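Local coordinates for protein galectin (Danio rerio, PDB 6E20) that binds beta-galactoside sugars, holding galactose and N-acetylglucosamine in its carbohydrate pocket, and probably acts in innate immunity, at residues L43-R48 with F77-D82; T28-N33 with G124-Q129; T16-G21 with E84-I89. One frame throughout, in Å; residues are numbered along the deposited sequence.

How the contacts relate
All three contacts belong to one galectin beta-sandwich: contact 1 backs the sugar-binding sheet with a loop, contact 2 joins the two sheets at one end, and contact 3 lies within the second sheet. Contact 1 is wholly buried, strand 43-47 meeting the 77-82 loop through aromatic and proline packing, with no hydrogen bond across. Contact 2, only partly buried, has carboxylate and backbone bonds outside and a Phe-Val pair inside. Contact 3 is a regular strand pair, ladder-bonded, apolar inward and polar outward. The inner faces meet directly: Phe-79 (contact 1) and Phe-30 (contact 2) both pack on Phe-85 (contact 3), while Asp-82 salt-bridges Arg-127, tying contact 1 to contact 2.

Contact 1 (L43-R48 with F77-D82); sequences LHMNPR and FPFIQD. With GAL (beta-D-galactopyranose), chain D; NDG (2-acetamido-2-deoxy-alpha-D-glucopyranose), chain C.
Pro-47 and Phe-77 bring the backbones of strand 43-47 and the irregular 77-82 segment nearest, yet their CA atoms remain 7.5 Å apart and no hydrogen bond crosses, so side chains carry the contact. Pro-47 turns its ring toward the loop: CG lies 3.7 Å from Phe-79 CE2, and CB 3.9 Å from Phe-77 CE1. Phe-79 reaches the proline with its CG beside the backbone N (chi1 -56°), and its CD2 sits over one face of the Phe-77 ring, toward the rim. Phe-77 also comes close to main chain, its CE1 being 3.4 Å from Arg-48 O. Two residues before Pro-47, Met-45 brings its CE to within 4.2 Å of Phe-79 CZ. This packing backs the galectin signature, His-44 and Asn-46 on the strand and Arg-48 just past its end, whose side chains reach the sugar. Asn-46 OD1 accepts Arg-48 NE at 2.7 Å in a nearly straight bond (170°); it lies in the guanidinium plane, although NE stands 45° out of the amide carbonyl plane. That bond, with a salt bridge from NH1 to Asp-54, should limit rotation of the guanidinium, whose edge meets both sugars: Arg-48 NH1 donates to NDG O3 at 2.8 Å, while NH2 donates to GAL O4 at 2.9 Å and also to NDG O3. The galactose O4 is gripped a second time by His-44 NE2, near the imidazole plane, in a bond whose donor could be either atom. Glu-71 and Asn-61 bond the galactose too, and the His-44 ring meets that of Trp-68.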
# COMPACT_ATOMS: atom_id res chain seq x y z
N LEU B 43 -5.79 2.31 -16.16
CA LEU B 43 -4.80 3.42 -16.24
C LEU B 43 -3.37 2.88 -16.09
O LEU B 43 -3.00 2.40 -14.99
CB LEU B 43 -5.08 4.46 -15.16
CG LEU B 43 -4.01 5.56 -15.06
CD1 LEU B 43 -3.90 6.33 -16.36
CD2 LEU B 43 -4.29 6.51 -13.91
N HIS B 44 -2.58 3.06 -17.14
CA HIS B 44 -1.11 2.92 -17.16
C HIS B 44 -0.54 4.34 -17.23
O HIS B 44 -0.72 4.99 -18.25
CB HIS B 44 -0.68 2.06 -18.34
CG HIS B 44 0.78 2.06 -18.62
ND1 HIS B 44 1.64 1.24 -17.94
CD2 HIS B 44 1.52 2.74 -19.53
CE1 HIS B 44 2.86 1.38 -18.43
NE2 HIS B 44 2.83 2.33 -19.40
N MET B 45 0.10 4.81 -16.16
CA MET B 45 0.67 6.18 -16.16
C MET B 45 2.18 6.04 -16.06
O MET B 45 2.65 5.51 -15.04
CB MET B 45 0.13 7.02 -15.00
CG MET B 45 0.74 8.40 -14.99
SD MET B 45 0.38 9.22 -13.46
CE MET B 45 1.60 10.53 -13.51
N ASN B 46 2.89 6.54 -17.06
CA ASN B 46 4.30 6.16 -17.32
C ASN B 46 5.11 7.43 -17.52
O ASN B 46 5.35 7.85 -18.66
CB ASN B 46 4.34 5.12 -18.44
CG ASN B 46 5.73 4.66 -18.80
OD1 ASN B 46 6.00 4.42 -19.98
ND2 ASN B 46 6.61 4.54 -17.82
N PRO B 47 5.51 8.11 -16.42
CA PRO B 47 6.54 9.16 -16.50
C PRO B 47 7.85 8.57 -17.05
O PRO B 47 8.36 7.61 -16.51
CB PRO B 47 6.65 9.65 -15.06
CG PRO B 47 5.29 9.32 -14.45
CD PRO B 47 4.96 7.98 -15.06
N ARG B 48 8.32 9.14 -18.17
CA ARG B 48 9.55 8.76 -18.89
C ARG B 48 10.59 9.88 -18.78
O ARG B 48 10.40 10.94 -19.43
CB ARG B 48 9.18 8.41 -20.33
CG ARG B 48 8.24 7.22 -20.45
CD ARG B 48 7.84 6.97 -21.90
NE ARG B 48 6.92 5.84 -22.05
CZ ARG B 48 6.49 5.36 -23.21
NH1 ARG B 48 6.86 5.91 -24.35
NH2 ARG B 48 5.68 4.33 -23.23
N PHE B 77 6.23 17.66 -16.71
CA PHE B 77 7.12 16.61 -16.13
C PHE B 77 7.80 17.12 -14.87
O PHE B 77 9.00 17.38 -14.89
CB PHE B 77 8.18 16.15 -17.13
CG PHE B 77 8.76 14.80 -16.83
CD1 PHE B 77 8.08 13.63 -17.18
CD2 PHE B 77 10.03 14.67 -16.28
CE1 PHE B 77 8.63 12.38 -16.92
CE2 PHE B 77 10.58 13.42 -16.02
CZ PHE B 77 9.88 12.28 -16.35
N PRO B 78 7.09 17.20 -13.72
CA PRO B 78 7.70 17.66 -12.48
C PRO B 78 8.20 16.46 -11.66
O PRO B 78 7.86 16.38 -10.50
CB PRO B 78 6.50 18.35 -11.80
CG PRO B 78 5.34 17.44 -12.17
CD PRO B 78 5.66 16.91 -13.56
N PHE B 79 8.92 15.54 -12.30
CA PHE B 79 9.63 14.44 -11.60
C PHE B 79 11.12 14.64 -11.76
O PHE B 79 11.56 15.13 -12.82
CB PHE B 79 9.24 13.06 -12.13
CG PHE B 79 7.75 12.84 -12.06
CD1 PHE B 79 7.15 12.53 -10.84
CD2 PHE B 79 6.95 12.97 -13.19
CE1 PHE B 79 5.78 12.34 -10.76
CE2 PHE B 79 5.58 12.78 -13.10
CZ PHE B 79 5.00 12.48 -11.88
N ILE B 80 11.88 14.21 -10.76
CA ILE B 80 13.36 14.24 -10.80
C ILE B 80 13.88 12.97 -10.18
O ILE B 80 13.36 12.58 -9.10
CB ILE B 80 13.93 15.47 -10.06
CG1 ILE B 80 13.41 16.79 -10.62
CG2 ILE B 80 15.45 15.41 -10.09
CD1 ILE B 80 13.44 17.92 -9.61
N GLN B 81 14.92 12.41 -10.80
CA GLN B 81 15.68 11.25 -10.27
C GLN B 81 16.02 11.57 -8.80
O GLN B 81 16.51 12.70 -8.51
CB GLN B 81 16.91 10.93 -11.12
CG GLN B 81 16.62 10.44 -12.54
CD GLN B 81 16.52 11.51 -13.61
OE1 GLN B 81 16.07 12.64 -13.37
NE2 GLN B 81 16.92 11.17 -14.83
N ASP B 82 15.72 10.62 -7.92
CA ASP B 82 16.03 10.62 -6.46
C ASP B 82 15.29 11.73 -5.70
O ASP B 82 15.71 12.04 -4.59
CB ASP B 82 17.53 10.78 -6.19
CG ASP B 82 17.95 10.23 -4.83
OD1 ASP B 82 17.24 9.38 -4.30
OD2 ASP B 82 18.98 10.65 -4.32
C1 GAL D . 5.00 1.22 -24.95
C2 GAL D . 5.86 0.74 -23.81
C3 GAL D . 4.98 0.08 -22.74
C4 GAL D . 3.87 1.04 -22.33
C5 GAL D . 3.08 1.47 -23.59
C6 GAL D . 1.96 2.50 -23.32
O2 GAL D . 6.77 -0.22 -24.36
O3 GAL D . 5.76 -0.26 -21.62
O4 GAL D . 4.52 2.15 -21.70
O5 GAL D . 3.98 2.07 -24.53
O6 GAL D . 1.41 3.01 -24.55
C1 NDG C . 5.58 3.30 -29.76
C2 NDG C . 5.41 4.30 -28.56
C3 NDG C . 5.84 3.74 -27.25
C4 NDG C . 5.32 2.32 -27.06
C5 NDG C . 5.85 1.46 -28.20
C6 NDG C . 5.50 -0.04 -28.04
C7 NDG C . 5.64 6.42 -29.43
C8 NDG C . 5.54 7.87 -29.85
O5 NDG C . 5.31 1.93 -29.44
O3 NDG C . 5.32 4.68 -26.32
O4 NDG C . 5.88 1.90 -25.83
O6 NDG C . 4.08 -0.17 -27.87
O7 NDG C . 5.19 5.56 -29.90
N2 NDG C . 6.11 5.62 -28.52
O1 NDG C . 6.86 3.40 -30.34

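Contact 2 (T28-N33 with G124-Q129); sequences TNFAIN and GEVRIQ
Thr-28 and Glu-125 meet through two complementary torsions: the threonine OG1 sits between its backbone N and carbonyl carbon (chi1 68°), and the glutamate chain bends at chi2 (145°), swinging its carboxylate back over the start of the 28-33 segment. The contact closes one end of the galectin beta-sandwich, where the chain leaves strand 116-124 of the sugar-binding sheet and enters strand 126-133 of the other. Glu-125 OE1 is held by two donors of the same residue. Thr-28 N reaches it at 2.8 Å from above the carboxylate plane, whereas Thr-28 OG1, also 2.8 Å away, uses the syn lone pair of OE1. Two bonds from different directions should restrain the rotation of the carboxylate, and they tie it to the residues leading into strand 30-34. A main-chain bond adds to this grip, Glu-125 N donating to Asn-29 O at 3.2 Å. Beside it, Phe-30 and Gly-124 form an antiparallel non-hydrogen-bonded pair with CA atoms 4.4 Å apart. Gly-124 has a positive phi, a conformation that favours glycine, and Glu-125 follows as the centre of an inverse gamma turn, where the weak bond from Val-126 N to Gly-124 O spans 3.0 Å. In strand 126-133, Gln-129 makes backbone hydrogen bonds with the second subunit. Inside the sandwich, the Phe-30 ring lies nearly parallel to that of Phe-85, and Val-126 packs against Phe-30 with both methyls. Val-126 CG1 touches Phe-30 CB at 3.7 Å, while CG2 makes a CH-pi contact over the Phe-30 ring face, 4.2 Å from the centroid and 15° off its normal.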
# COMPACT_ATOMS: atom_id res chain seq x y z
N THR B 28 15.01 5.63 -15.70
CA THR B 28 14.73 6.02 -17.10
C THR B 28 13.24 6.30 -17.21
O THR B 28 12.84 7.08 -18.07
CB THR B 28 15.18 4.95 -18.12
OG1 THR B 28 14.34 3.79 -17.98
CG2 THR B 28 16.63 4.57 -17.96
N ASN B 29 12.45 5.62 -16.40
CA ASN B 29 10.98 5.69 -16.44
C ASN B 29 10.42 4.86 -15.28
O ASN B 29 11.18 4.02 -14.69
CB ASN B 29 10.44 5.24 -17.80
CG ASN B 29 10.40 3.74 -17.98
OD1 ASN B 29 11.45 3.07 -17.97
ND2 ASN B 29 9.19 3.20 -18.09
N PHE B 30 9.12 5.01 -15.02
CA PHE B 30 8.38 4.18 -14.05
C PHE B 30 6.91 4.24 -14.40
O PHE B 30 6.56 5.13 -15.19
CB PHE B 30 8.64 4.60 -12.60
CG PHE B 30 8.16 5.97 -12.20
CD1 PHE B 30 8.99 7.07 -12.30
CD2 PHE B 30 6.88 6.15 -11.67
CE1 PHE B 30 8.55 8.33 -11.92
CE2 PHE B 30 6.43 7.41 -11.30
CZ PHE B 30 7.28 8.50 -11.40
N ALA B 31 6.10 3.33 -13.88
CA ALA B 31 4.67 3.26 -14.23
C ALA B 31 3.85 2.86 -13.01
O ALA B 31 4.29 1.99 -12.23
CB ALA B 31 4.43 2.33 -15.40
N ILE B 32 2.69 3.51 -12.92
CA ILE B 32 1.54 3.20 -12.02
C ILE B 32 0.49 2.54 -12.90
O ILE B 32 0.12 3.14 -13.94
CB ILE B 32 0.99 4.48 -11.37
CG1 ILE B 32 2.05 5.23 -10.56
CG2 ILE B 32 -0.22 4.13 -10.53
CD1 ILE B 32 2.02 6.73 -10.73
N ASN B 33 0.10 1.34 -12.53
CA ASN B 33 -0.89 0.51 -13.24
C ASN B 33 -2.06 0.35 -12.29
O ASN B 33 -1.85 -0.23 -11.21
CB ASN B 33 -0.27 -0.82 -13.67
CG ASN B 33 0.86 -0.62 -14.66
OD1 ASN B 33 2.04 -0.85 -14.36
ND2 ASN B 33 0.50 -0.18 -15.84
N GLY B 124 9.12 -0.50 -12.85
CA GLY B 124 10.28 0.31 -13.24
C GLY B 124 10.97 0.91 -12.04
O GLY B 124 10.72 0.49 -10.89
N GLU B 125 11.81 1.90 -12.33
CA GLU B 125 12.87 2.41 -11.44
C GLU B 125 12.27 3.48 -10.52
O GLU B 125 12.60 4.68 -10.67
CB GLU B 125 14.03 2.84 -12.33
CG GLU B 125 14.58 1.70 -13.21
CD GLU B 125 15.08 2.07 -14.61
OE1 GLU B 125 14.46 2.91 -15.31
OE2 GLU B 125 16.12 1.49 -15.03
N VAL B 126 11.46 3.05 -9.56
CA VAL B 126 10.81 3.93 -8.53
C VAL B 126 10.68 3.15 -7.23
O VAL B 126 10.44 1.95 -7.29
CB VAL B 126 9.45 4.42 -9.02
CG1 VAL B 126 8.45 3.29 -9.18
CG2 VAL B 126 8.89 5.53 -8.15
N ARG B 127 10.80 3.83 -6.09
CA ARG B 127 10.48 3.24 -4.77
C ARG B 127 9.16 3.86 -4.31
O ARG B 127 9.02 5.10 -4.37
CB ARG B 127 11.63 3.37 -3.77
CG ARG B 127 12.26 4.74 -3.61
CD ARG B 127 13.54 4.62 -2.78
NE ARG B 127 14.37 5.82 -2.73
CZ ARG B 127 15.05 6.34 -3.76
NH1 ARG B 127 15.00 5.77 -4.96
NH2 ARG B 127 15.78 7.43 -3.60
N ILE B 128 8.23 3.01 -3.91
CA ILE B 128 6.90 3.44 -3.41
C ILE B 128 6.95 3.46 -1.89
O ILE B 128 7.15 2.39 -1.28
CB ILE B 128 5.79 2.54 -3.98
CG1 ILE B 128 5.80 2.55 -5.51
CG2 ILE B 128 4.45 2.97 -3.41
CD1 ILE B 128 5.59 3.92 -6.13
N GLN B 129 6.78 4.64 -1.31
CA GLN B 129 6.86 4.89 0.14
C GLN B 129 5.46 5.03 0.73
O GLN B 129 5.36 4.90 1.97
CB GLN B 129 7.65 6.17 0.41
CG GLN B 129 9.05 6.16 -0.21
CD GLN B 129 9.81 7.42 0.13
OE1 GLN B 129 9.29 8.54 0.06
NE2 GLN B 129 11.07 7.24 0.49

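Contact 3 (T16-G21 with E84-I89); sequences TLTITG and EFQIKI
Two neighbouring strands in the five-stranded sheet of the galectin sandwich make this contact, residues 16-21 running antiparallel to 85-89. The segment axes come within 4.5 Å at an angle of 162°, and the register is unbroken from Leu-17 opposite Ile-89 to Gly-21 opposite Phe-85. Three hydrogen-bonded pairs supply six backbone bonds: Leu-17 N meets Ile-89 O at 2.7 Å, Ile-19 N meets Ile-87 O at 2.8 Å, Phe-85 N meets Gly-21 O at 2.7 Å, and each has its reciprocal partner. At the intervening positions, CA-H...O contacts such as Lys-88 CA to Leu-17 O add to the ladder. On the inward face, Leu-17, Ile-19, Ile-87 and Ile-89 give an apolar layer that packs on Ile-32 and Ile-34 of the facing sheet. The outward face bears Thr-18, Thr-20, Gln-86 and Lys-88. There the methyl CG2 of Thr-18 lies 3.5 Å from Gln-86 CG, and the extended glutamine sends NE2 to Thr-20 OG1 in a weak 3.4 Å bond. The aliphatic part of Lys-88 runs alongside Thr-18, both pointing the same way, and Thr-20 CG2 rests on the carboxylate of Glu-84. The first torsion of Phe-85 (chi1 64°) sets its CG between the backbone N and carbonyl carbon, and its ring folds across the strand pair onto Gly-21, which has no side chain to keep it off. Gly-21 O sits over one face, 3.3 Å from Phe-85 CD2, and Gly-21 CA makes a CH-pi contact 4.0 Å from the Phe-85 centroid, 24° off the ring normal.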
# COMPACT_ATOMS: atom_id res chain seq x y z
N THR B 16 -9.79 9.63 -3.31
CA THR B 16 -8.48 10.05 -3.86
C THR B 16 -7.47 8.97 -3.50
O THR B 16 -7.49 8.47 -2.35
CB THR B 16 -8.05 11.44 -3.37
OG1 THR B 16 -9.23 12.22 -3.17
CG2 THR B 16 -7.14 12.14 -4.36
N LEU B 17 -6.66 8.58 -4.47
CA LEU B 17 -5.46 7.74 -4.27
C LEU B 17 -4.24 8.66 -4.22
O LEU B 17 -4.01 9.36 -5.22
CB LEU B 17 -5.39 6.77 -5.44
CG LEU B 17 -4.04 6.08 -5.63
CD1 LEU B 17 -3.63 5.33 -4.36
CD2 LEU B 17 -4.12 5.15 -6.82
N THR B 18 -3.53 8.67 -3.10
CA THR B 18 -2.29 9.46 -2.88
C THR B 18 -1.11 8.49 -2.94
O THR B 18 -1.13 7.52 -2.19
CB THR B 18 -2.36 10.29 -1.60
OG1 THR B 18 -3.53 11.13 -1.71
CG2 THR B 18 -1.15 11.17 -1.40
N ILE B 19 -0.19 8.71 -3.88
CA ILE B 19 1.02 7.86 -4.08
C ILE B 19 2.21 8.73 -3.73
O ILE B 19 2.33 9.82 -4.33
CB ILE B 19 1.13 7.30 -5.51
CG1 ILE B 19 -0.08 6.41 -5.85
CG2 ILE B 19 2.45 6.56 -5.70
CD1 ILE B 19 -0.29 6.20 -7.33
N THR B 20 3.01 8.27 -2.76
CA THR B 20 4.30 8.90 -2.37
C THR B 20 5.42 7.97 -2.80
O THR B 20 5.39 6.78 -2.47
CB THR B 20 4.38 9.17 -0.86
OG1 THR B 20 3.09 9.65 -0.50
CG2 THR B 20 5.45 10.17 -0.52
N GLY B 21 6.38 8.52 -3.52
CA GLY B 21 7.48 7.76 -4.12
C GLY B 21 8.66 8.64 -4.41
O GLY B 21 8.56 9.87 -4.30
N GLU B 84 11.64 12.94 -3.96
CA GLU B 84 10.29 12.49 -3.52
C GLU B 84 9.23 13.25 -4.30
O GLU B 84 9.42 14.44 -4.54
CB GLU B 84 10.03 12.70 -2.03
CG GLU B 84 8.61 12.25 -1.65
CD GLU B 84 8.28 12.27 -0.16
OE1 GLU B 84 7.40 13.05 0.22
OE2 GLU B 84 8.89 11.51 0.59
N PHE B 85 8.17 12.55 -4.70
CA PHE B 85 6.95 13.14 -5.29
C PHE B 85 5.73 12.59 -4.55
O PHE B 85 5.80 11.49 -3.92
CB PHE B 85 6.84 12.83 -6.78
CG PHE B 85 6.68 11.36 -7.05
CD1 PHE B 85 5.47 10.71 -6.87
CD2 PHE B 85 7.78 10.59 -7.43
CE1 PHE B 85 5.34 9.35 -7.09
CE2 PHE B 85 7.65 9.23 -7.65
CZ PHE B 85 6.43 8.61 -7.47
N GLN B 86 4.65 13.35 -4.67
CA GLN B 86 3.29 12.96 -4.26
C GLN B 86 2.36 13.24 -5.45
O GLN B 86 2.43 14.35 -6.02
CB GLN B 86 2.89 13.66 -2.96
CG GLN B 86 1.88 12.83 -2.18
CD GLN B 86 1.57 13.39 -0.82
OE1 GLN B 86 0.75 14.31 -0.69
NE2 GLN B 86 2.15 12.80 0.20
N ILE B 87 1.65 12.20 -5.88
CA ILE B 87 0.64 12.18 -6.97
C ILE B 87 -0.72 11.81 -6.36
O ILE B 87 -0.77 10.92 -5.48
CB ILE B 87 1.04 11.16 -8.05
CG1 ILE B 87 2.36 11.56 -8.73
CG2 ILE B 87 -0.06 10.94 -9.06
CD1 ILE B 87 2.99 10.41 -9.50
N LYS B 88 -1.78 12.50 -6.79
CA LYS B 88 -3.17 12.20 -6.38
C LYS B 88 -3.90 11.75 -7.63
O LYS B 88 -3.59 12.30 -8.71
CB LYS B 88 -3.86 13.41 -5.75
CG LYS B 88 -3.16 13.92 -4.51
CD LYS B 88 -4.06 14.70 -3.59
CE LYS B 88 -3.47 14.81 -2.21
NZ LYS B 88 -4.30 15.71 -1.37
N ILE B 89 -4.75 10.74 -7.48
CA ILE B 89 -5.62 10.23 -8.58
C ILE B 89 -7.03 10.15 -8.02
O ILE B 89 -7.23 9.45 -7.01
CB ILE B 89 -5.12 8.87 -9.12
CG1 ILE B 89 -3.66 8.99 -9.56
CG2 ILE B 89 -6.01 8.35 -10.25
CD1 ILE B 89 -3.13 7.77 -10.22